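Local coordinates for putative uncharacterized protein Ta0848 (Thermoplasma acidophilum, PDB 4MN7) that probably reduces free methionine-R-sulfoxide to methionine, acting as a type II GAF-domain reductase of a thermophilic, acid-loving archaeon, at residues Q16-K21 / D26-Y31; G58-A63 / E105-S110. The protein carries 1 engineered substitution. All coordinates share one frame; numbering follows the deposited sequence.

Contact 1: Q16-K21 / D26-Y31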
ATOM      1  N   GLN A  16       3.825   7.040  -8.141  1.00 42.31           N
ATOM      2  CA  GLN A  16       4.597   6.731  -9.326  1.00 40.93           C
ATOM      3  C   GLN A  16       3.742   5.936 -10.317  1.00 40.77           C
ATOM      4  O   GLN A  16       3.672   6.285 -11.487  1.00 35.26           O
ATOM      5  CB  GLN A  16       5.881   5.959  -8.914  1.00 45.53           C
ATOM      6  CG  GLN A  16       6.922   5.652  -9.998  1.00 49.02           C
ATOM      7  CD  GLN A  16       7.356   6.870 -10.820  1.00 55.20           C
ATOM      8  OE1 GLN A  16       7.231   6.855 -12.038  1.00 61.23           O
ATOM      9  NE2 GLN A  16       7.855   7.918 -10.165  1.00 57.80           N
ATOM     10  N   TYR A  17       3.115   4.845  -9.865  1.00 31.07           N
ATOM     11  CA  TYR A  17       2.164   4.168 -10.697  1.00 32.46           C
ATOM     12  C   TYR A  17       1.104   5.109 -11.263  1.00 33.08           C
ATOM     13  O   TYR A  17       0.798   5.118 -12.462  1.00 35.42           O
ATOM     14  CB  TYR A  17       1.520   2.997  -9.906  1.00 35.34           C
ATOM     15  CG  TYR A  17       0.497   2.221 -10.692  1.00 36.28           C
ATOM     16  CD1 TYR A  17      -0.802   2.685 -10.760  1.00 45.53           C
ATOM     17  CD2 TYR A  17       0.809   1.025 -11.388  1.00 41.89           C
ATOM     18  CE1 TYR A  17      -1.783   2.005 -11.457  1.00 45.63           C
ATOM     19  CE2 TYR A  17      -0.183   0.327 -12.129  1.00 37.07           C
ATOM     20  CZ  TYR A  17      -1.479   0.835 -12.146  1.00 44.64           C
ATOM     21  OH  TYR A  17      -2.580   0.253 -12.770  1.00 41.12           O
ATOM     22  N   LEU A  18       0.501   5.926 -10.417  1.00 35.08           N
ATOM     23  CA  LEU A  18      -0.558   6.814 -10.936  1.00 32.73           C
ATOM     24  C   LEU A  18      -0.073   7.749 -12.063  1.00 34.77           C
ATOM     25  O   LEU A  18      -0.787   8.028 -13.024  1.00 33.40           O
ATOM     26  CB  LEU A  18      -1.226   7.610  -9.791  1.00 32.32           C
ATOM     27  CG  LEU A  18      -2.098   6.689  -8.926  1.00 36.35           C
ATOM     28  CD1 LEU A  18      -2.450   7.344  -7.610  1.00 35.55           C
ATOM     29  CD2 LEU A  18      -3.364   6.219  -9.644  1.00 34.68           C
ATOM     30  N   LYS A  19       1.125   8.274 -11.895  1.00 40.30           N
ATOM     31  CA  LYS A  19       1.669   9.235 -12.852  1.00 39.25           C
ATOM     32  C   LYS A  19       2.164   8.545 -14.112  1.00 38.41           C
ATOM     33  O   LYS A  19       1.811   8.928 -15.207  1.00 40.66           O
ATOM     34  CB  LYS A  19       2.766  10.053 -12.191  1.00 44.19           C
ATOM     35  CG  LYS A  19       3.224  11.196 -13.068  1.00 47.91           C
ATOM     36  CD  LYS A  19       4.346  11.981 -12.431  1.00 56.34           C
ATOM     37  CE  LYS A  19       5.232  12.616 -13.488  1.00 57.81           C
ATOM     38  NZ  LYS A  19       4.365  13.547 -14.246  1.00 57.24           N
ATOM     39  N   GLU A  20       2.932   7.477 -13.964  1.00 46.28           N
ATOM     40  CA  GLU A  20       3.361   6.666 -15.136  1.00 44.32           C
ATOM     41  C   GLU A  20       2.221   6.031 -15.900  1.00 43.63           C
ATOM     42  O   GLU A  20       2.320   5.865 -17.089  1.00 45.53           O
ATOM     43  CB  GLU A  20       4.163   5.463 -14.721  1.00 48.77           C
ATOM     44  CG  GLU A  20       5.638   5.555 -14.444  1.00 57.60           C
ATOM     45  CD  GLU A  20       6.129   4.137 -14.064  1.00 63.21           C
ATOM     46  OE1 GLU A  20       5.591   3.151 -14.646  1.00 66.90           O
ATOM     47  OE2 GLU A  20       6.996   3.991 -13.175  1.00 64.59           O
ATOM     48  N   LYS A  21       1.165   5.568 -15.247  1.00 43.08           N
ATOM     49  CA  LYS A  21       0.160   4.832 -16.033  1.00 38.86           C
ATOM     50  C   LYS A  21      -0.912   5.651 -16.619  1.00 38.74           C
ATOM     51  O   LYS A  21      -1.742   5.114 -17.330  1.00 39.25           O
ATOM     52  CB  LYS A  21      -0.475   3.700 -15.226  1.00 44.17           C
ATOM     53  CG  LYS A  21       0.533   2.652 -14.781  1.00 51.98           C
ATOM     54  CD  LYS A  21       1.208   1.924 -15.929  1.00 56.18           C
ATOM     55  CE  LYS A  21       2.423   1.150 -15.417  1.00 60.22           C
ATOM     56  NZ  LYS A  21       2.648   0.000 -16.327  1.00 63.26           N
ATOM     57  N   ASP A  26      -0.279  14.635 -14.258  1.00 35.50           N
ATOM     58  CA  ASP A  26       1.034  15.297 -14.251  1.00 35.52           C
ATOM     59  C   ASP A  26       1.680  15.508 -12.894  1.00 39.90           C
ATOM     60  O   ASP A  26       2.865  15.636 -12.837  1.00 37.38           O
ATOM     61  CB  ASP A  26       0.927  16.648 -14.965  1.00 43.05           C
ATOM     62  CG  ASP A  26       0.638  16.468 -16.438  1.00 44.38           C
ATOM     63  OD1 ASP A  26       1.463  15.765 -17.024  1.00 43.50           O
ATOM     64  OD2 ASP A  26      -0.397  16.922 -16.963  1.00 38.47           O
ATOM     65  N   TRP A  27       0.895  15.497 -11.804  1.00 39.77           N
ATOM     66  CA  TRP A  27       1.376  15.621 -10.452  1.00 33.24           C
ATOM     67  C   TRP A  27       0.446  14.770  -9.599  1.00 31.12           C
ATOM     68  O   TRP A  27      -0.757  14.844  -9.714  1.00 35.33           O
ATOM     69  CB  TRP A  27       1.343  17.115  -9.989  1.00 33.75           C
ATOM     70  CG  TRP A  27       2.091  17.412  -8.700  1.00 33.52           C
ATOM     71  CD1 TRP A  27       3.391  17.687  -8.558  1.00 35.95           C
ATOM     72  CD2 TRP A  27       1.549  17.363  -7.389  1.00 37.20           C
ATOM     73  NE1 TRP A  27       3.711  17.852  -7.251  1.00 33.72           N
ATOM     74  CE2 TRP A  27       2.588  17.641  -6.507  1.00 33.19           C
ATOM     75  CE3 TRP A  27       0.260  17.121  -6.876  1.00 36.25           C
ATOM     76  CZ2 TRP A  27       2.407  17.662  -5.138  1.00 34.85           C
ATOM     77  CZ3 TRP A  27       0.073  17.142  -5.501  1.00 37.60           C
ATOM     78  CH2 TRP A  27       1.133  17.437  -4.652  1.00 36.83           C
ATOM     79  N   VAL A  28       1.025  13.936  -8.769  1.00 34.01           N
ATOM     80  CA  VAL A  28       0.298  13.124  -7.847  1.00 30.82           C
ATOM     81  C   VAL A  28       0.853  13.256  -6.453  1.00 34.75           C
ATOM     82  O   VAL A  28       2.041  13.108  -6.239  1.00 34.70           O
ATOM     83  CB  VAL A  28       0.342  11.650  -8.284  1.00 34.57           C
ATOM     84  CG1 VAL A  28      -0.549  10.819  -7.352  1.00 33.74           C
ATOM     85  CG2 VAL A  28      -0.156  11.530  -9.725  1.00 29.84           C
ATOM     86  N   GLY A  29      -0.025  13.522  -5.510  1.00 32.42           N
ATOM     87  CA  GLY A  29       0.358  13.598  -4.111  1.00 36.28           C
ATOM     88  C   GLY A  29      -0.643  13.072  -3.116  1.00 33.26           C
ATOM     89  O   GLY A  29      -1.850  13.070  -3.363  1.00 31.76           O
ATOM     90  N   PHE A  30      -0.108  12.634  -1.974  1.00 33.09           N
ATOM     91  CA  PHE A  30      -0.882  12.289  -0.849  1.00 34.28           C
ATOM     92  C   PHE A  30      -0.674  13.339   0.226  1.00 36.36           C
ATOM     93  O   PHE A  30       0.477  13.546   0.743  1.00 33.54           O
ATOM     94  CB  PHE A  30      -0.522  10.941  -0.260  1.00 34.43           C
ATOM     95  CG  PHE A  30      -0.977   9.724  -1.079  1.00 36.76           C
ATOM     96  CD1 PHE A  30      -0.391   9.407  -2.282  1.00 36.61           C
ATOM     97  CD2 PHE A  30      -1.932   8.853  -0.587  1.00 31.69           C
ATOM     98  CE1 PHE A  30      -0.788   8.268  -3.007  1.00 36.39           C
ATOM     99  CE2 PHE A  30      -2.289   7.706  -1.294  1.00 33.83           C
ATOM    100  CZ  PHE A  30      -1.718   7.432  -2.515  1.00 33.66           C
ATOM    101  N   TYR A  31      -1.802  13.945   0.592  1.00 30.65           N
ATOM    102  CA  TYR A  31      -1.877  14.805   1.736  1.00 34.34           C
ATOM    103  C   TYR A  31      -2.543  14.067   2.848  1.00 32.88           C
ATOM    104  O   TYR A  31      -3.531  13.366   2.612  1.00 31.06           O
ATOM    105  CB  TYR A  31      -2.691  16.059   1.440  1.00 31.81           C
ATOM    106  CG  TYR A  31      -1.970  17.065   0.579  1.00 33.81           C
ATOM    107  CD1 TYR A  31      -1.147  18.032   1.154  1.00 34.20           C
ATOM    108  CD2 TYR A  31      -2.140  17.075  -0.786  1.00 34.82           C
ATOM    109  CE1 TYR A  31      -0.467  18.930   0.382  1.00 36.62           C
ATOM    110  CE2 TYR A  31      -1.512  18.010  -1.572  1.00 39.44           C
ATOM    111  CZ  TYR A  31      -0.664  18.943  -0.973  1.00 41.11           C
ATOM    112  OH  TYR A  31      -0.007  19.871  -1.754  1.00 32.51           O
TER
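Although Asp26 carries a carboxylate, the Lys19 ammonium hydrogen-bonds to its backbone instead, with Lys19 NZ 2.9 Å from Asp26 O. This contact packs the last turns of a GAF domain's N-terminal helix on strand 27-34, first in the chain but interior in the antiparallel sheet, at a classic beta bulge, Asp26 and Trp27 together pairing with Asp109. The donor stands above the carbonyl plane, 45° out of it, at a C=O...N angle of 114°. A long, flexible lysine suits this place: its chain runs out extended from the helix and turns only at the last torsion (chi4 62°), which swings NZ onto the carbonyl. Asp26 OD1 remains 4.6 Å from Lys19 NZ, too far for a salt bridge, while OD2 of the same carboxylate accepts a hydrogen bond from the backbone N of Asp111. Beyond the lysine the contact is apolar. The Leu18 and Val28 side chains meet nearly perpendicular, and Leu18 continues on to Leu124 and Ile127 of helix 118-136. Branched at CB, Val28 suits a strand and offers both methyls to the helix: CG1 lies 4.0 Å from Leu18 CD1, and CG2 rests 4.1 Å from Lys19 CB.

Contact 2: G58-A63 / E105-S110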
ATOM      1  N   GLY A  58      -9.329  26.084  -0.748  1.00 51.67           N
ATOM      2  CA  GLY A  58      -8.800  25.336  -1.892  1.00 47.07           C
ATOM      3  C   GLY A  58      -9.490  23.990  -2.143  1.00 47.01           C
ATOM      4  O   GLY A  58     -10.280  23.493  -1.319  1.00 41.37           O
ATOM      5  N   LEU A  59      -9.196  23.371  -3.280  1.00 45.12           N
ATOM      6  CA  LEU A  59      -9.754  22.051  -3.562  1.00 42.09           C
ATOM      7  C   LEU A  59      -9.209  21.010  -2.560  1.00 36.34           C
ATOM      8  O   LEU A  59      -9.876  20.078  -2.185  1.00 36.23           O
ATOM      9  CB  LEU A  59      -9.358  21.610  -4.947  1.00 44.47           C
ATOM     10  CG  LEU A  59      -9.734  22.580  -6.056  1.00 52.15           C
ATOM     11  CD1 LEU A  59      -9.012  22.154  -7.332  1.00 53.13           C
ATOM     12  CD2 LEU A  59     -11.234  22.576  -6.249  1.00 49.32           C
ATOM     13  N   CYS A  60      -7.973  21.151  -2.153  1.00 32.37           N
ATOM     14  CA  CYS A  60      -7.423  20.185  -1.240  1.00 34.17           C
ATOM     15  C   CYS A  60      -8.286  20.172   0.062  1.00 36.04           C
ATOM     16  O   CYS A  60      -8.594  19.122   0.629  1.00 39.10           O
ATOM     17  CB  CYS A  60      -5.974  20.503  -1.014  1.00 35.17           C
ATOM     18  SG  CYS A  60      -4.916  20.068  -2.432  1.00 38.57           S
ATOM     19  N   SER A  61      -8.686  21.327   0.558  1.00 37.23           N
ATOM     20  CA  SER A  61      -9.477  21.346   1.784  1.00 33.65           C
ATOM     21  C   SER A  61     -10.834  20.829   1.544  1.00 32.97           C
ATOM     22  O   SER A  61     -11.416  20.123   2.401  1.00 33.17           O
ATOM     23  CB  SER A  61      -9.672  22.799   2.281  1.00 36.29           C
ATOM     24  OG  SER A  61      -8.416  23.307   2.498  1.00 38.61           O
ATOM     25  N   LEU A  62     -11.375  21.240   0.400  1.00 27.83           N
ATOM     26  CA  LEU A  62     -12.761  20.928   0.091  1.00 38.61           C
ATOM     27  C   LEU A  62     -13.044  19.428   0.173  1.00 34.13           C
ATOM     28  O   LEU A  62     -14.073  19.046   0.710  1.00 36.59           O
ATOM     29  CB  LEU A  62     -13.213  21.530  -1.262  1.00 37.34           C
ATOM     30  CG  LEU A  62     -14.682  21.851  -1.435  1.00 51.01           C
ATOM     31  CD1 LEU A  62     -15.095  22.824  -0.338  1.00 52.80           C
ATOM     32  CD2 LEU A  62     -14.976  22.445  -2.826  1.00 50.89           C
ATOM     33  N   ALA A  63     -12.129  18.587  -0.318  1.00 32.94           N
ATOM     34  CA  ALA A  63     -12.415  17.147  -0.353  1.00 33.52           C
ATOM     35  C   ALA A  63     -12.571  16.588   1.058  1.00 35.32           C
ATOM     36  O   ALA A  63     -13.336  15.697   1.312  1.00 30.85           O
ATOM     37  CB  ALA A  63     -11.329  16.413  -1.069  1.00 35.77           C
ATOM     38  N   GLU A 105      -5.953  12.589   1.615  1.00 30.12           N
ATOM     39  CA  GLU A 105      -6.468  12.656   0.229  1.00 29.92           C
ATOM     40  C   GLU A 105      -5.432  12.365  -0.806  1.00 28.90           C
ATOM     41  O   GLU A 105      -4.216  12.479  -0.538  1.00 29.93           O
ATOM     42  CB  GLU A 105      -7.050  14.066  -0.000  1.00 31.03           C
ATOM     43  CG  GLU A 105      -5.990  15.142   0.111  1.00 32.93           C
ATOM     44  CD  GLU A 105      -6.601  16.555   0.125  1.00 34.39           C
ATOM     45  OE1 GLU A 105      -7.772  16.727   0.485  1.00 38.80           O
ATOM     46  OE2 GLU A 105      -5.931  17.453  -0.340  1.00 33.59           O
ATOM     47  N   ILE A 106      -5.874  12.096  -2.017  1.00 33.14           N
ATOM     48  CA  ILE A 106      -4.978  12.017  -3.176  1.00 32.27           C
ATOM     49  C   ILE A 106      -5.334  13.237  -3.982  1.00 31.85           C
ATOM     50  O   ILE A 106      -6.481  13.416  -4.303  1.00 32.62           O
ATOM     51  CB  ILE A 106      -5.255  10.743  -4.008  1.00 33.69           C
ATOM     52  CG1 ILE A 106      -5.124   9.527  -3.119  1.00 33.34           C
ATOM     53  CG2 ILE A 106      -4.292  10.599  -5.178  1.00 37.61           C
ATOM     54  CD1 ILE A 106      -5.332   8.236  -3.818  1.00 32.47           C
ATOM     55  N   ASP A 107      -4.323  14.049  -4.321  1.00 29.71           N
ATOM     56  CA  ASP A 107      -4.446  15.249  -5.120  1.00 29.04           C
ATOM     57  C   ASP A 107      -3.704  15.063  -6.399  1.00 27.68           C
ATOM     58  O   ASP A 107      -2.489  14.794  -6.394  1.00 28.66           O
ATOM     59  CB  ASP A 107      -3.822  16.419  -4.333  1.00 28.45           C
ATOM     60  CG  ASP A 107      -3.945  17.776  -5.028  1.00 33.07           C
ATOM     61  OD1 ASP A 107      -4.876  17.960  -5.858  1.00 34.39           O
ATOM     62  OD2 ASP A 107      -3.107  18.681  -4.722  1.00 33.14           O
ATOM     63  N   ILE A 108      -4.411  15.211  -7.510  1.00 31.28           N
ATOM     64  CA  ILE A 108      -3.778  15.060  -8.830  1.00 31.22           C
ATOM     65  C   ILE A 108      -4.077  16.255  -9.743  1.00 30.66           C
ATOM     66  O   ILE A 108      -5.227  16.640  -9.939  1.00 29.59           O
ATOM     67  CB  ILE A 108      -4.307  13.775  -9.512  1.00 32.03           C
ATOM     68  CG1 ILE A 108      -4.072  12.575  -8.631  1.00 32.33           C
ATOM     69  CG2 ILE A 108      -3.619  13.551 -10.830  1.00 36.45           C
ATOM     70  CD1 ILE A 108      -4.626  11.244  -9.172  1.00 36.11           C
ATOM     71  N   ASP A 109      -3.033  16.773 -10.368  1.00 30.44           N
ATOM     72  CA  ASP A 109      -3.091  17.882 -11.313  1.00 33.31           C
ATOM     73  C   ASP A 109      -2.849  17.300 -12.716  1.00 35.37           C
ATOM     74  O   ASP A 109      -1.997  16.404 -12.916  1.00 33.20           O
ATOM     75  CB  ASP A 109      -1.892  18.874 -11.112  1.00 37.25           C
ATOM     76  CG  ASP A 109      -2.042  19.774  -9.874  1.00 42.68           C
ATOM     77  OD1 ASP A 109      -2.002  19.256  -8.760  1.00 46.13           O
ATOM     78  OD2 ASP A 109      -2.153  21.005 -10.019  1.00 46.59           O
ATOM     79  N   SER A 110      -3.566  17.861 -13.672  1.00 39.65           N
ATOM     80  CA  SER A 110      -3.328  17.636 -15.063  1.00 35.79           C
ATOM     81  C   SER A 110      -3.093  18.982 -15.778  1.00 37.60           C
ATOM     82  O   SER A 110      -3.849  19.929 -15.550  1.00 34.03           O
ATOM     83  CB  SER A 110      -4.568  17.034 -15.693  1.00 37.27           C
ATOM     84  OG  SER A 110      -4.282  16.756 -17.073  1.00 42.09           O
TER
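Helix 59-63 runs roughly antiparallel to strand 105-110, their axes at 148° and 9.3 Å apart at closest approach, and the backbones come nearest where Cys60 CA lies 6.9 Å from Asp107 CA. Two acids on the strand, Glu105 and Asp107, rise from the same face of the sheet to meet Cys60. Glu105 reaches furthest: its CG sits between the backbone N and the carbonyl carbon (chi1 63°), and the rest of the chain is extended, carrying the carboxylate up against the helix. There its two oxygens divide the work. OE1 lies 2.5 Å from the backbone oxygen Cys60 O and has the Ala63 methyl beside it, Ala63 CB standing 3.9 Å away; the small alanine leaves the carboxylate room beside the helix. OE2 packs tightly under Cys60 CB, at 3.1 Å. The thiol extends past this carboxylate to the shorter Asp107, whose OD2 is 3.2 Å from Cys60 SG, so the sulfur lies beside both acids. With an alanine in place of Glu105, the carboxylate wedged under Cys60 is lost, which would probably open a gap there and leave the cysteine less firmly placed. Val93 and Tyr31, on the strands flanking 101-110, pack against both acids, and Glu91 comes close to Asp107. A buried helix cysteine set against two acids of the sheet is consistent with the ligand pocket of the GAF fold, which in free methionine-R-sulfoxide reductases holds the active site.

In the fold
Contact 1 comes first in the sequence, and contact 2 follows wholly after it; their centres lie 12 Å apart within one GAF domain. They share the antiparallel sheet, in which strands 27-34 and 101-110 are neighbours, but use opposite faces of it. Helix 2-21 packs on one face, beside helix 118-136 and the second subunit; helix 59-66 covers part of the other, where the acids and Cys60 probably border the ligand pocket. Backbone pairing joins the two contacts directly: Tyr31 O is 2.7 Å from Glu105 N, and Asp26 N is 2.8 Å from Asp109 O, both probable hydrogen bonds. The sheet thus has a helix-packed face, reaching the second subunit, and an opposite face that is probably the substrate side.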